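Local coordinates for protein putative solute-binding component of ABC transporter (Clostridium phytofermentans, PDB 4YS6) that probably serves as the sugar-binding component of an ABC transporter and binds beta-D-glucose, at residues D226-I229 with A230-A234. Residues are numbered along the deposited sequence; the frame is centred on the assembly and turned at random.
Sequences DAII and ASYYA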
ATOM      1  N   ASP A 226       4.663   4.642 -20.572  1.00 14.30           N
ATOM      2  CA  ASP A 226       4.659   5.185 -21.938  1.00 22.58           C
ATOM      3  C   ASP A 226       5.988   4.943 -22.655  1.00 19.18           C
ATOM      4  O   ASP A 226       6.023   4.610 -23.858  1.00 19.82           O
ATOM      5  CB  ASP A 226       4.345   6.676 -21.938  1.00 24.94           C
ATOM      6  CG  ASP A 226       3.465   7.071 -23.102  1.00 59.53           C
ATOM      7  OD1 ASP A 226       2.283   6.650 -23.117  1.00 68.42           O
ATOM      8  OD2 ASP A 226       3.958   7.780 -24.004  1.00 69.22           O
ATOM      9  N   ALA A 227       7.078   5.094 -21.921  1.00 16.61           N
ATOM     10  CA  ALA A 227       8.408   4.910 -22.476  1.00 18.48           C
ATOM     11  C   ALA A 227       8.664   3.438 -22.771  1.00 17.81           C
ATOM     12  O   ALA A 227       9.294   3.078 -23.761  1.00 20.36           O
ATOM     13  CB  ALA A 227       9.455   5.470 -21.517  1.00 20.07           C
ATOM     14  N   ILE A 228       8.175   2.570 -21.898  1.00 15.17           N
ATOM     15  CA  ILE A 228       8.306   1.134 -22.128  1.00 15.35           C
ATOM     16  C   ILE A 228       7.477   0.704 -23.363  1.00 14.66           C
ATOM     17  O   ILE A 228       7.976  -0.034 -24.216  1.00 15.10           O
ATOM     18  CB  ILE A 228       7.911   0.364 -20.890  1.00 18.47           C
ATOM     19  CG1 ILE A 228       8.969   0.581 -19.800  1.00 18.32           C
ATOM     20  CG2 ILE A 228       7.796  -1.133 -21.184  1.00 21.28           C
ATOM     21  CD1 ILE A 228       8.615  -0.048 -18.451  1.00 21.31           C
ATOM     22  N   ILE A 229       6.246   1.176 -23.480  1.00 14.71           N
ATOM     23  CA  ILE A 229       5.442   0.864 -24.667  1.00 16.08           C
ATOM     24  C   ILE A 229       6.171   1.274 -25.944  1.00 20.15           C
ATOM     25  O   ILE A 229       6.316   0.484 -26.883  1.00 19.43           O
ATOM     26  CB  ILE A 229       4.066   1.559 -24.623  1.00 15.70           C
ATOM     27  CG1 ILE A 229       3.239   1.013 -23.456  1.00 22.45           C
ATOM     28  CG2 ILE A 229       3.315   1.360 -25.948  1.00 18.13           C
ATOM     29  CD1 ILE A 229       2.047   1.899 -23.083  1.00 24.33           C
ATOM     30  N   ALA A 230       6.654   2.507 -25.974  1.00 15.05           N
ATOM     31  CA  ALA A 230       7.293   3.064 -27.171  1.00 21.46           C
ATOM     32  C   ALA A 230       8.573   2.321 -27.536  1.00 23.20           C
ATOM     33  O   ALA A 230       8.890   2.170 -28.708  1.00 23.06           O
ATOM     34  CB  ALA A 230       7.584   4.539 -26.966  1.00 25.72           C
ATOM     35  N   SER A 231       9.308   1.859 -26.532  1.00 18.72           N
ATOM     36  CA  SER A 231      10.601   1.221 -26.754  1.00 20.38           C
ATOM     37  C   SER A 231      10.490  -0.265 -27.072  1.00 20.01           C
ATOM     38  O   SER A 231      11.280  -0.777 -27.853  1.00 23.75           O
ATOM     39  CB  SER A 231      11.495   1.408 -25.532  1.00 25.64           C
ATOM     40  OG  SER A 231      11.670   2.781 -25.223  1.00 31.30           O
ATOM     41  N   TYR A 232       9.519  -0.955 -26.482  1.00 21.11           N
ATOM     42  CA  TYR A 232       9.503  -2.412 -26.522  1.00 21.25           C
ATOM     43  C   TYR A 232       8.205  -3.062 -26.995  1.00 24.29           C
ATOM     44  O   TYR A 232       8.214  -4.242 -27.312  1.00 28.81           O
ATOM     45  CB  TYR A 232       9.837  -2.949 -25.132  1.00 24.03           C
ATOM     46  CG  TYR A 232      11.141  -2.437 -24.571  1.00 20.82           C
ATOM     47  CD1 TYR A 232      12.355  -2.776 -25.146  1.00 32.35           C
ATOM     48  CD2 TYR A 232      11.151  -1.600 -23.474  1.00 26.83           C
ATOM     49  CE1 TYR A 232      13.546  -2.291 -24.632  1.00 29.18           C
ATOM     50  CE2 TYR A 232      12.329  -1.106 -22.953  1.00 31.08           C
ATOM     51  CZ  TYR A 232      13.523  -1.454 -23.534  1.00 30.83           C
ATOM     52  OH  TYR A 232      14.687  -0.956 -23.003  1.00 41.67           O
ATOM     53  N   TYR A 233       7.094  -2.328 -27.023  1.00 19.72           N
ATOM     54  CA  TYR A 233       5.794  -2.925 -27.355  1.00 23.14           C
ATOM     55  C   TYR A 233       5.058  -2.079 -28.400  1.00 28.82           C
ATOM     56  O   TYR A 233       3.835  -1.965 -28.389  1.00 26.45           O
ATOM     57  CB  TYR A 233       4.939  -3.087 -26.085  1.00 21.45           C
ATOM     58  CG  TYR A 233       5.594  -3.930 -25.000  1.00 20.17           C
ATOM     59  CD1 TYR A 233       5.515  -5.318 -25.022  1.00 19.53           C
ATOM     60  CD2 TYR A 233       6.307  -3.333 -23.953  1.00 19.73           C
ATOM     61  CE1 TYR A 233       6.133  -6.094 -24.030  1.00 19.30           C
ATOM     62  CE2 TYR A 233       6.920  -4.098 -22.965  1.00 19.51           C
ATOM     63  CZ  TYR A 233       6.828  -5.484 -23.006  1.00 19.77           C
ATOM     64  OH  TYR A 233       7.434  -6.246 -22.022  1.00 23.38           O
ATOM     65  N   ALA A 234       5.820  -1.469 -29.292  1.00 25.01           N
ATOM     66  CA  ALA A 234       5.258  -0.597 -30.325  1.00 36.04           C
ATOM     67  C   ALA A 234       5.142  -1.382 -31.611  1.00 38.89           C
ATOM     68  O   ALA A 234       4.404  -1.009 -32.520  1.00 46.26           O
ATOM     69  CB  ALA A 234       6.123   0.632 -30.529  1.00 35.52           C
TER
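The methyl CG2 of I228 sits against the edge of the Y233 ring, close to the ring plane and 3.6 Å from CE2, and this is the tight spot of the contact. With chi1 at -70°, I228 CG1 lies beside the backbone N and CG2 falls anti to it, which brings CG2 to the ring; the two side chains then run side by side in the same direction. Y232 approaches the same methyl more loosely, its CD2 4.1 Å from I228 CG2.

Around these side chains the last turn of the helix ends. Y232 N still gives a 2.9 Å bond to I228 O, and Y233 N one of equal length to I229 O, although Y233 itself has already left helical backbone angles. The solvent side is different: A227, A230 and S231 are exposed, and what holds there is polar. S231 OG bends back to A227 O at 2.8 Å, while S231 N reaches that oxygen from the opposite face of the carbonyl plane, so one acceptor is gripped twice by the same residue.

I228, I229 and Y233 are buried where this end of helix 218-232 packs on strand 165-170, part of the four-stranded parallel sheet of its lobe, and on helix 247-260. Y233 OH hydrogen-bonds E168 on strand 165-170, which I228 also touches; I229 packs on A256 and L257 of helix 247-260, where D226 OD1 bonds S260. Past Y233 the chain heads toward strand 241-244, completing an alpha-to-beta connection of the periplasmic-binding-protein fold.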